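Long-range contacts in butyryl-CoA dehydrogenase (Marinomonas mediterranea, PDB 6CXT), which belongs to the acyl-CoA dehydrogenase family, flavoproteins with a helical N-terminal domain, a middle beta domain and a helical C-terminal domain, and binds flavin-adenine dinucleotide: residues 9-20 / 66-77; 256-264 / 334-342. All blocks are in the same frame, centred on the assembly; numbering follows the deposited sequence.

How the contacts relate
Two helix pairs of one acyl-CoA dehydrogenase chain illustrate how contacts in different domains can meet through a single arginine. Contact 1 joins helices 7-19 and 64-77 in the N-terminal domain; contact 2 pairs helix 248-267 with the end of helix 313-338 and the start of helix 340-343 in the C-terminal domain. Their centres lie about 23 Å apart, yet R256 NH1 of segment 256-264 sits 2.9 Å from Q76 O of segment 66-77 and probably ties helix 248-267 to the end of helix 64-77, where I71 also packs on A248 and I249. Contact 2 meets flavin-adenine dinucleotide through A340 N, 2.8 Å from FAD O2P, at a subunit interface.

Contact 1: 9-20 / 66-77; sequences QAELFEHALRFG and TTIKIIEGLGQS
With CG anti to the backbone N (chi1 -177°), a torsion that brings its ring under the side chain of K69, F13 meets a lysine whose chain bends at chi2 and folds over one face of that ring. K69 CE stands 3.6 Å from the F13 ring centroid, a CH-pi contact, and NZ follows at 4.0 Å in a cation-pi contact over the same face. L17 CG of the same helix as F13 lies over the rim of the opposite face. The ring is a knob in a hole formed by K69, E72, G73 and Q76, and K69 O meets its edge in the ring plane.

Helices 9-19 and 66-77 run nearly parallel, with axes 7.5 Å apart and a crossing angle of -25°, within the helical N-terminal domain of the acyl-CoA dehydrogenase fold. The close approach is consistent with the small residues at its centre, A16 facing G73, which has no side chain to part the helices. Around this pair the fit is apolar, L12 CB lying against I70 CG1 and A16 CB against L74 CG, while F44 of helix 35-44 packs on A16, I70 and L74.

Polar groups mark both ends. Q9 NE2 donates to T66 OG1 at 2.9 Å, almost straight (171°) and in the amide plane; D63 also bonds that hydroxyl. At the other end S77 OG lies 3.0 Å from A16 O and 3.2 Å from G73 O, two acceptors competing for one proton.

K69 NZ also bonds Y300 OH and has a long salt bridge to E72, itself paired with R296. The ammonium thus combines aromatic and polar partners, which probably stabilises its positive charge in this buried setting.

Contact 2: 256-264 / 334-342; sequences RDLNQCIEY and SIRVHGALG. With FAD (flavin-adenine dinucleotide), chain D.
Y264 lies over H338 in an offset stack where two helices of the C-terminal helical domain of the acyl-CoA dehydrogenase fold run side by side, their axes 9.8 Å apart and at 14°. The ring centroids are 4.5 Å apart with planes at 22°, and H338 CD2 approaches one face of the tyrosine toward its rim. Y264 CG, anti to the backbone N (chi1 -167°), carries the ring across to helix 313-338.

Sulfur and apolar contacts fill in beside the stack. C261 SG reaches the edge of the H338 ring and also meets V337 CB, while L341 CD2 lies 3.8 Å from Y264 CE1. In one of its two conformers S334 OG rests against D257 CB and bonds S330 O; the D257 carboxylate bonds S330 and S352.

Hydrogen bonding fixes the imidazole. H338 ND1 donates to S334 O at 2.8 Å, close to the ring plane, while H338 N reaches the same oxygen from the opposite face of its carbonyl plane.

Backbone atoms at this helix end bind flavin-adenine dinucleotide. R336 O accepts from its O3B, and A340 N donates to O2P. S132 and T365 of a second subunit also bond the cofactor, placing this helix end at the interface. One water joins the two segments to the cofactor, lying 2.5 Å from Y264 OH, 2.8 Å from H338 O and 2.7 Å from FAD O2A.

Contact 1: 9-20 / 66-77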
loop_
_atom_site.group_PDB
_atom_site.type_symbol
_atom_site.label_atom_id
_atom_site.label_comp_id
_atom_site.label_asym_id
_atom_site.label_seq_id
_atom_site.Cartn_x
_atom_site.Cartn_y
_atom_site.Cartn_z
ATOM N N GLN B 9 18.942 32.884 2.266
ATOM C CA GLN B 9 18.563 31.566 1.749
ATOM C C GLN B 9 17.268 31.682 0.967
ATOM O O GLN B 9 17.179 31.135 -0.130
ATOM C CB GLN B 9 18.442 30.555 2.878
ATOM C CG GLN B 9 19.805 30.111 3.370
ATOM C CD GLN B 9 19.717 29.336 4.648
ATOM O OE1 GLN B 9 18.873 29.632 5.505
ATOM N NE2 GLN B 9 20.560 28.314 4.786
ATOM N N ALA B 10 16.277 32.406 1.504
ATOM C CA ALA B 10 15.020 32.699 0.749
ATOM C C ALA B 10 15.246 33.371 -0.592
ATOM O O ALA B 10 14.586 33.042 -1.598
ATOM C CB ALA B 10 14.053 33.518 1.578
ATOM N N GLU B 11 16.160 34.344 -0.601
ATOM C CA GLU B 11 16.497 35.052 -1.813
ATOM C C GLU B 11 17.094 34.115 -2.885
ATOM O O GLU B 11 16.725 34.182 -4.073
ATOM C CB GLU B 11 17.443 36.245 -1.512
ATOM C CG GLU B 11 17.542 37.238 -2.658
ATOM C CD GLU B 11 16.218 37.391 -3.400
ATOM O OE1 GLU B 11 15.237 37.840 -2.751
ATOM O OE2 GLU B 11 16.154 37.024 -4.610
ATOM N N LEU B 12 18.018 33.274 -2.454
ATOM C CA LEU B 12 18.633 32.298 -3.337
ATOM C C LEU B 12 17.591 31.317 -3.876
ATOM O O LEU B 12 17.620 30.949 -5.049
ATOM C CB LEU B 12 19.740 31.560 -2.595
ATOM C CG LEU B 12 21.002 32.405 -2.358
ATOM C CD1 LEU B 12 21.766 31.879 -1.155
ATOM C CD2 LEU B 12 21.875 32.443 -3.608
ATOM N N PHE B 13 16.660 30.900 -3.015
ATOM C CA PHE B 13 15.608 29.998 -3.450
ATOM C C PHE B 13 14.733 30.665 -4.493
ATOM O O PHE B 13 14.425 30.084 -5.546
ATOM C CB PHE B 13 14.787 29.561 -2.248
ATOM C CG PHE B 13 13.710 28.558 -2.575
ATOM C CD1 PHE B 13 14.039 27.215 -2.910
ATOM C CD2 PHE B 13 12.365 28.917 -2.494
ATOM C CE1 PHE B 13 13.030 26.289 -3.150
ATOM C CE2 PHE B 13 11.331 27.976 -2.754
ATOM C CZ PHE B 13 11.663 26.674 -3.085
ATOM N N GLU B 14 14.345 31.908 -4.245
ATOM C CA GLU B 14 13.528 32.610 -5.240
ATOM C C GLU B 14 14.295 32.780 -6.543
ATOM O O GLU B 14 13.705 32.679 -7.627
ATOM C CB GLU B 14 13.075 33.987 -4.728
ATOM C CG GLU B 14 11.987 33.931 -3.648
ATOM C CD GLU B 14 10.789 33.047 -4.018
ATOM O OE1 GLU B 14 10.392 32.199 -3.164
ATOM O OE2 GLU B 14 10.248 33.196 -5.154
ATOM N N HIS B 15 15.603 33.010 -6.432
ATOM C CA HIS B 15 16.476 33.162 -7.624
ATOM C C HIS B 15 16.452 31.847 -8.454
ATOM O O HIS B 15 16.205 31.866 -9.676
ATOM C CB HIS B 15 17.889 33.623 -7.173
ATOM C CG HIS B 15 18.865 33.869 -8.288
ATOM N ND1 HIS B 15 18.547 34.568 -9.439
ATOM C CD2 HIS B 15 20.176 33.523 -8.412
ATOM C CE1 HIS B 15 19.608 34.620 -10.231
ATOM N NE2 HIS B 15 20.613 34.007 -9.627
ATOM N N ALA B 16 16.616 30.707 -7.764
ATOM C CA ALA B 16 16.454 29.377 -8.403
ATOM C C ALA B 16 15.103 29.167 -9.063
ATOM O O ALA B 16 15.026 28.636 -10.177
ATOM C CB ALA B 16 16.736 28.266 -7.407
ATOM N N LEU B 17 14.023 29.544 -8.373
ATOM C CA LEU B 17 12.678 29.452 -8.975
ATOM C C LEU B 17 12.506 30.283 -10.229
ATOM O O LEU B 17 11.882 29.848 -11.208
ATOM C CB LEU B 17 11.574 29.814 -7.976
ATOM C CG LEU B 17 11.320 28.833 -6.828
ATOM C CD1 LEU B 17 10.256 29.428 -5.908
ATOM C CD2 LEU B 17 10.924 27.442 -7.300
ATOM N N ARG B 18 13.053 31.494 -10.220
ATOM C CA ARG B 18 12.990 32.334 -11.411
ATOM C C ARG B 18 13.877 31.808 -12.550
ATOM O O ARG B 18 13.516 31.909 -13.711
ATOM C CB ARG B 18 13.399 33.774 -11.060
ATOM C CG ARG B 18 12.443 34.542 -10.139
ATOM C CD ARG B 18 13.073 35.858 -9.604
ATOM N NE ARG B 18 14.217 36.336 -10.419
ATOM C CZ ARG B 18 15.477 36.547 -9.986
ATOM N NH1 ARG B 18 15.806 36.372 -8.701
ATOM N NH2 ARG B 18 16.415 36.966 -10.847
ATOM N N PHE B 19 15.026 31.232 -12.223
ATOM C CA PHE B 19 15.944 30.729 -13.248
ATOM C C PHE B 19 15.351 29.659 -14.167
ATOM O O PHE B 19 15.592 29.719 -15.356
ATOM C CB PHE B 19 17.270 30.288 -12.655
ATOM C CG PHE B 19 18.241 29.772 -13.669
ATOM C CD1 PHE B 19 19.023 30.662 -14.429
ATOM C CD2 PHE B 19 18.381 28.390 -13.876
ATOM C CE1 PHE B 19 19.918 30.168 -15.383
ATOM C CE2 PHE B 19 19.267 27.903 -14.837
ATOM C CZ PHE B 19 20.040 28.790 -15.570
ATOM N N GLY B 20 14.575 28.691 -13.651
ATOM C CA GLY B 20 13.826 27.718 -14.504
ATOM C C GLY B 20 13.264 28.129 -15.865
ATOM O O GLY B 20 13.471 27.409 -16.857
ATOM N N THR B 66 21.829 25.284 2.395
ATOM C CA THR B 66 21.617 26.292 1.384
ATOM C C THR B 66 21.708 25.643 -0.011
ATOM O O THR B 66 20.936 25.992 -0.914
ATOM C CB THR B 66 22.660 27.433 1.481
ATOM O OG1 THR B 66 22.572 28.019 2.784
ATOM C CG2 THR B 66 22.348 28.487 0.468
ATOM N N THR B 67 22.685 24.755 -0.164
ATOM C CA THR B 67 22.923 24.117 -1.455
ATOM C C THR B 67 21.663 23.301 -1.838
ATOM O O THR B 67 21.162 23.434 -2.958
ATOM C CB THR B 67 24.118 23.148 -1.379
ATOM O OG1 THR B 67 25.336 23.874 -1.215
ATOM C CG2 THR B 67 24.232 22.260 -2.662
ATOM N N ILE B 68 21.170 22.457 -0.914
ATOM C CA ILE B 68 19.996 21.617 -1.266
ATOM C C ILE B 68 18.738 22.469 -1.533
ATOM O O ILE B 68 17.893 22.113 -2.363
ATOM C CB ILE B 68 19.739 20.423 -0.297
ATOM C CG1 ILE B 68 19.368 20.843 1.102
ATOM C CG2 ILE B 68 20.920 19.434 -0.312
ATOM C CD1 ILE B 68 17.864 20.941 1.295
ATOM N N LYS B 69 18.620 23.593 -0.819
ATOM C CA LYS B 69 17.440 24.450 -1.009
ATOM C C LYS B 69 17.452 25.035 -2.400
ATOM O O LYS B 69 16.408 25.149 -3.059
ATOM C CB LYS B 69 17.378 25.557 0.071
ATOM C CG LYS B 69 16.134 26.444 0.049
ATOM C CD LYS B 69 14.824 25.665 0.211
ATOM C CE LYS B 69 13.670 26.621 0.509
ATOM N NZ LYS B 69 12.415 25.822 0.708
ATOM N N ILE B 70 18.638 25.433 -2.872
ATOM C CA ILE B 70 18.713 26.000 -4.237
ATOM C C ILE B 70 18.409 24.887 -5.260
ATOM O O ILE B 70 17.691 25.089 -6.242
ATOM C CB ILE B 70 20.113 26.598 -4.492
ATOM C CG1 ILE B 70 20.237 27.927 -3.725
ATOM C CG2 ILE B 70 20.411 26.766 -6.001
ATOM C CD1 ILE B 70 21.725 28.287 -3.520
ATOM N N ILE B 71 18.952 23.700 -5.009
ATOM C CA ILE B 71 18.745 22.591 -5.952
ATOM C C ILE B 71 17.231 22.254 -6.019
ATOM O O ILE B 71 16.681 21.972 -7.087
ATOM C CB ILE B 71 19.580 21.350 -5.524
ATOM C CG1 ILE B 71 21.086 21.656 -5.705
ATOM C CG2 ILE B 71 19.190 20.118 -6.355
ATOM C CD1 ILE B 71 21.998 20.560 -5.163
ATOM N N GLU B 72 16.590 22.239 -4.842
ATOM C CA GLU B 72 15.139 21.993 -4.788
ATOM C C GLU B 72 14.423 23.003 -5.637
ATOM O O GLU B 72 13.520 22.636 -6.412
ATOM C CB GLU B 72 14.651 22.116 -3.351
ATOM C CG GLU B 72 13.150 21.888 -3.208
ATOM C CD GLU B 72 12.654 22.207 -1.793
ATOM O OE1 GLU B 72 13.483 22.378 -0.863
ATOM O OE2 GLU B 72 11.414 22.325 -1.614
ATOM N N GLY B 73 14.801 24.292 -5.487
ATOM C CA GLY B 73 14.189 25.349 -6.292
ATOM C C GLY B 73 14.350 25.087 -7.780
ATOM O O GLY B 73 13.406 25.240 -8.587
ATOM N N LEU B 74 15.548 24.674 -8.166
ATOM C CA LEU B 74 15.775 24.359 -9.603
ATOM C C LEU B 74 14.936 23.155 -10.034
ATOM O O LEU B 74 14.405 23.159 -11.132
ATOM C CB LEU B 74 17.262 24.078 -9.905
ATOM C CG LEU B 74 18.204 25.305 -9.739
ATOM C CD1 LEU B 74 19.682 24.917 -9.793
ATOM C CD2 LEU B 74 17.860 26.330 -10.835
ATOM N N GLY B 75 14.833 22.145 -9.164
ATOM C CA GLY B 75 14.039 20.925 -9.492
ATOM C C GLY B 75 12.590 21.312 -9.683
ATOM O O GLY B 75 11.891 20.679 -10.485
ATOM N N GLN B 76 12.146 22.352 -8.952
ATOM C CA GLN B 76 10.757 22.854 -9.118
ATOM C C GLN B 76 10.552 23.641 -10.430
ATOM O O GLN B 76 9.542 23.441 -11.151
ATOM C CB GLN B 76 10.304 23.666 -7.859
ATOM C CG GLN B 76 8.825 24.025 -7.894
ATOM C CD GLN B 76 8.402 24.798 -6.648
ATOM O OE1 GLN B 76 8.915 24.580 -5.570
ATOM N NE2 GLN B 76 7.434 25.667 -6.805
ATOM N N SER B 77 11.509 24.485 -10.796
ATOM C CA SER B 77 11.227 25.401 -11.901
ATOM C C SER B 77 11.756 24.880 -13.238
ATOM O O SER B 77 11.279 25.325 -14.260
ATOM C CB SER B 77 11.817 26.765 -11.599
ATOM O OG SER B 77 13.214 26.662 -11.501
#

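Contact 2: 256-264 / 334-342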
loop_
_atom_site.group_PDB
_atom_site.type_symbol
_atom_site.label_atom_id
_atom_site.label_comp_id
_atom_site.label_asym_id
_atom_site.label_seq_id
_atom_site.Cartn_x
_atom_site.Cartn_y
_atom_site.Cartn_z
ATOM N N ARG B 256 6.111 20.677 -8.144
ATOM C CA ARG B 256 5.539 20.968 -9.456
ATOM C C ARG B 256 4.385 20.037 -9.843
ATOM O O ARG B 256 3.323 20.516 -10.258
ATOM C CB ARG B 256 6.604 21.014 -10.578
ATOM C CG ARG B 256 5.957 21.301 -11.956
ATOM C CD ARG B 256 6.983 21.379 -13.128
ATOM N NE ARG B 256 7.739 20.123 -13.255
ATOM C CZ ARG B 256 9.047 19.975 -13.004
ATOM N NH1 ARG B 256 9.827 21.015 -12.626
ATOM N NH2 ARG B 256 9.601 18.775 -13.193
ATOM N N ASP B 257 4.583 18.723 -9.731
ATOM C CA ASP B 257 3.500 17.762 -9.896
ATOM C C ASP B 257 2.256 18.146 -9.072
ATOM O O ASP B 257 1.130 18.134 -9.581
ATOM C CB ASP B 257 3.920 16.345 -9.410
ATOM C CG ASP B 257 4.855 15.605 -10.404
ATOM O OD1 ASP B 257 5.024 16.073 -11.579
ATOM O OD2 ASP B 257 5.378 14.507 -10.000
ATOM N N LEU B 258 2.472 18.440 -7.810
ATOM C CA LEU B 258 1.365 18.756 -6.893
ATOM C C LEU B 258 0.623 20.032 -7.338
ATOM O O LEU B 258 -0.600 20.035 -7.413
ATOM C CB LEU B 258 1.888 18.905 -5.481
ATOM C CG LEU B 258 0.871 19.315 -4.404
ATOM C CD1 LEU B 258 -0.260 18.270 -4.331
ATOM C CD2 LEU B 258 1.572 19.409 -3.038
ATOM N N ASN B 259 1.379 21.080 -7.608
ATOM C CA ASN B 259 0.820 22.355 -8.139
ATOM C C ASN B 259 0.022 22.145 -9.383
ATOM O O ASN B 259 -1.107 22.673 -9.504
ATOM C CB ASN B 259 1.936 23.366 -8.414
ATOM C CG ASN B 259 2.547 23.895 -7.166
ATOM O OD1 ASN B 259 2.049 23.687 -6.072
ATOM N ND2 ASN B 259 3.692 24.525 -7.308
ATOM N N GLN B 260 0.565 21.369 -10.325
ATOM C CA GLN B 260 -0.181 21.007 -11.541
ATOM C C GLN B 260 -1.475 20.219 -11.246
ATOM O O GLN B 260 -2.523 20.511 -11.822
ATOM C CB GLN B 260 0.674 20.211 -12.564
ATOM C CG GLN B 260 1.752 21.088 -13.183
ATOM C CD GLN B 260 2.799 20.299 -13.956
ATOM O OE1 GLN B 260 2.871 19.065 -13.886
ATOM N NE2 GLN B 260 3.657 21.023 -14.641
ATOM N N CYS B 261 -1.425 19.210 -10.378
ATOM C CA CYS B 261 -2.652 18.471 -10.039
ATOM C C CYS B 261 -3.729 19.382 -9.361
ATOM O O CYS B 261 -4.898 19.156 -9.601
ATOM C CB CYS B 261 -2.341 17.292 -9.076
ATOM S SG CYS B 261 -1.497 16.029 -10.081
ATOM N N ILE B 262 -3.314 20.311 -8.519
ATOM C CA ILE B 262 -4.287 21.157 -7.776
ATOM C C ILE B 262 -4.977 22.057 -8.808
ATOM O O ILE B 262 -6.211 22.102 -8.887
ATOM C CB ILE B 262 -3.598 21.964 -6.672
ATOM C CG1 ILE B 262 -3.115 21.001 -5.532
ATOM C CG2 ILE B 262 -4.544 23.038 -6.112
ATOM C CD1 ILE B 262 -2.184 21.708 -4.558
ATOM N N GLU B 263 -4.155 22.671 -9.655
ATOM C CA GLU B 263 -4.686 23.545 -10.739
ATOM C C GLU B 263 -5.635 22.798 -11.641
ATOM O O GLU B 263 -6.779 23.248 -11.915
ATOM C CB GLU B 263 -3.525 24.233 -11.494
ATOM C CG GLU B 263 -3.912 25.058 -12.744
ATOM C CD GLU B 263 -4.806 26.278 -12.452
ATOM O OE1 GLU B 263 -5.420 26.808 -13.421
ATOM O OE2 GLU B 263 -4.914 26.724 -11.276
ATOM N N TYR B 264 -5.221 21.605 -12.062
ATOM C CA TYR B 264 -6.044 20.837 -12.952
ATOM C C TYR B 264 -7.335 20.378 -12.278
ATOM O O TYR B 264 -8.402 20.420 -12.879
ATOM C CB TYR B 264 -5.251 19.606 -13.463
ATOM C CG TYR B 264 -5.938 18.948 -14.624
ATOM C CD1 TYR B 264 -5.994 19.610 -15.910
ATOM C CD2 TYR B 264 -6.604 17.762 -14.465
ATOM C CE1 TYR B 264 -6.668 19.031 -16.965
ATOM C CE2 TYR B 264 -7.286 17.157 -15.545
ATOM C CZ TYR B 264 -7.296 17.833 -16.789
ATOM O OH TYR B 264 -7.908 17.280 -17.877
ATOM N N SER B 334 -0.163 11.876 -10.641
ATOM C CA SER B 334 -0.322 12.973 -11.607
ATOM C C SER B 334 -1.002 12.482 -12.886
ATOM O O SER B 334 -1.884 13.157 -13.440
ATOM C CB SER B 334 1.028 13.604 -11.934
ATOM O OG SER B 334 1.501 14.269 -10.786
ATOM N N ILE B 335 -0.592 11.306 -13.388
ATOM C CA ILE B 335 -1.279 10.753 -14.546
ATOM C C ILE B 335 -2.733 10.446 -14.201
ATOM O O ILE B 335 -3.646 10.817 -14.975
ATOM C CB ILE B 335 -0.522 9.513 -15.119
ATOM C CG1 ILE B 335 0.801 9.992 -15.752
ATOM C CG2 ILE B 335 -1.356 8.759 -16.129
ATOM C CD1 ILE B 335 1.755 8.798 -16.091
ATOM N N ARG B 336 -2.973 9.783 -13.106
ATOM C CA ARG B 336 -4.317 9.485 -12.722
ATOM C C ARG B 336 -5.235 10.734 -12.662
ATOM O O ARG B 336 -6.305 10.703 -13.136
ATOM C CB ARG B 336 -4.334 8.758 -11.390
ATOM C CG ARG B 336 -3.714 7.380 -11.355
ATOM C CD ARG B 336 -3.974 6.798 -10.001
ATOM N NE ARG B 336 -3.284 5.581 -9.644
ATOM C CZ ARG B 336 -3.672 4.367 -9.966
ATOM N NH1 ARG B 336 -4.679 4.181 -10.763
ATOM N NH2 ARG B 336 -3.003 3.344 -9.523
ATOM N N VAL B 337 -4.730 11.793 -12.084
ATOM C CA VAL B 337 -5.484 13.029 -11.849
ATOM C C VAL B 337 -5.781 13.647 -13.229
ATOM O O VAL B 337 -6.896 14.150 -13.456
ATOM C CB VAL B 337 -4.702 14.059 -10.975
ATOM C CG1 VAL B 337 -5.314 15.489 -11.048
ATOM C CG2 VAL B 337 -4.596 13.588 -9.533
ATOM N N HIS B 338 -4.811 13.602 -14.141
ATOM C CA HIS B 338 -4.949 14.286 -15.428
ATOM C C HIS B 338 -5.718 13.442 -16.456
ATOM O O HIS B 338 -6.059 13.963 -17.521
ATOM C CB HIS B 338 -3.559 14.645 -15.977
ATOM C CG HIS B 338 -2.980 15.854 -15.340
ATOM N ND1 HIS B 338 -2.355 15.823 -14.106
ATOM C CD2 HIS B 338 -2.980 17.152 -15.732
ATOM C CE1 HIS B 338 -1.949 17.042 -13.794
ATOM N NE2 HIS B 338 -2.315 17.866 -14.764
ATOM N N GLY B 339 -5.925 12.145 -16.187
ATOM C CA GLY B 339 -6.655 11.229 -17.119
ATOM C C GLY B 339 -5.891 11.025 -18.430
ATOM O O GLY B 339 -4.642 11.048 -18.438
ATOM N N ALA B 340 -6.598 10.927 -19.577
ATOM C CA ALA B 340 -5.918 10.726 -20.903
ATOM C C ALA B 340 -4.957 11.802 -21.203
ATOM O O ALA B 340 -3.821 11.556 -21.759
ATOM C CB ALA B 340 -6.942 10.581 -22.054
ATOM N N LEU B 341 -5.304 13.023 -20.795
ATOM C CA LEU B 341 -4.384 14.126 -21.040
ATOM C C LEU B 341 -2.992 13.895 -20.381
ATOM O O LEU B 341 -1.925 14.315 -20.926
ATOM C CB LEU B 341 -5.018 15.469 -20.618
ATOM C CG LEU B 341 -4.135 16.707 -20.770
ATOM C CD1 LEU B 341 -3.860 16.988 -22.254
ATOM C CD2 LEU B 341 -4.788 17.926 -20.123
ATOM N N GLY B 342 -2.991 13.295 -19.208
ATOM C CA GLY B 342 -1.674 12.953 -18.538
ATOM C C GLY B 342 -0.916 11.845 -19.283
ATOM O O GLY B 342 0.299 11.770 -19.194
HETATM P PA FAD D . -11.433 12.871 -16.541
HETATM O O1A FAD D . -12.767 12.173 -16.725
HETATM O O2A FAD D . -11.203 14.361 -16.734
HETATM O O5B FAD D . -10.840 12.402 -15.100
HETATM C C5B FAD D . -9.682 13.028 -14.499
HETATM C C4B FAD D . -9.598 12.433 -13.078
HETATM O O4B FAD D . -10.826 12.710 -12.357
HETATM C C3B FAD D . -9.433 10.918 -13.126
HETATM O O3B FAD D . -8.621 10.615 -11.983
HETATM C C2B FAD D . -10.865 10.412 -12.843
HETATM O O2B FAD D . -10.920 9.059 -12.324
HETATM C C1B FAD D . -11.404 11.508 -11.875
HETATM N N9A FAD D . -12.882 11.484 -11.907
HETATM C C8A FAD D . -13.695 11.900 -12.914
HETATM N N7A FAD D . -15.008 11.610 -12.605
HETATM C C5A FAD D . -15.026 10.983 -11.395
HETATM C C6A FAD D . -16.040 10.417 -10.467
HETATM N N6A FAD D . -17.385 10.412 -10.776
HETATM N N1A FAD D . -15.585 9.862 -9.303
HETATM C C2A FAD D . -14.254 9.812 -8.956
HETATM N N3A FAD D . -13.296 10.334 -9.754
HETATM C C4A FAD D . -13.607 10.907 -10.950
HETATM N N1 FAD D . -12.111 7.149 -25.522
HETATM C C2 FAD D . -12.903 6.757 -26.584
HETATM O O2 FAD D . -14.033 7.311 -26.666
HETATM N N3 FAD D . -12.518 5.841 -27.519
HETATM C C4 FAD D . -11.286 5.295 -27.489
HETATM O O4 FAD D . -10.956 4.477 -28.348
HETATM C C4X FAD D . -10.356 5.681 -26.372
HETATM N N5 FAD D . -9.092 5.212 -26.271
HETATM C C5X FAD D . -8.228 5.614 -25.298
HETATM C C6 FAD D . -6.918 5.064 -25.291
HETATM C C7 FAD D . -6.002 5.483 -24.304
HETATM C C7M FAD D . -4.602 4.923 -24.328
HETATM C C8 FAD D . -6.400 6.472 -23.288
HETATM C C8M FAD D . -5.440 6.904 -22.231
HETATM C C9 FAD D . -7.710 6.997 -23.268
HETATM C C9A FAD D . -8.634 6.583 -24.254
HETATM N N10 FAD D . -9.966 7.104 -24.310
HETATM C C10 FAD D . -10.836 6.665 -25.368
HETATM C "C1'" FAD D . -10.441 8.089 -23.349
HETATM C "C2'" FAD D . -10.690 7.392 -21.991
HETATM O "O2'" FAD D . -11.839 6.527 -21.987
HETATM C "C3'" FAD D . -10.725 8.458 -20.909
HETATM O "O3'" FAD D . -9.394 9.008 -20.836
HETATM C "C4'" FAD D . -11.287 8.075 -19.528
HETATM O "O4'" FAD D . -12.722 7.799 -19.625
HETATM C "C5'" FAD D . -11.079 9.206 -18.510
HETATM O "O5'" FAD D . -11.577 10.419 -19.088
HETATM P P FAD D . -10.672 11.706 -19.059
HETATM O O1P FAD D . -11.435 12.884 -19.673
HETATM O O2P FAD D . -9.297 11.471 -19.654
HETATM O O3P FAD D . -10.419 12.089 -17.522
HETATM O O HOH W 1 -8.711 14.937 -17.674
#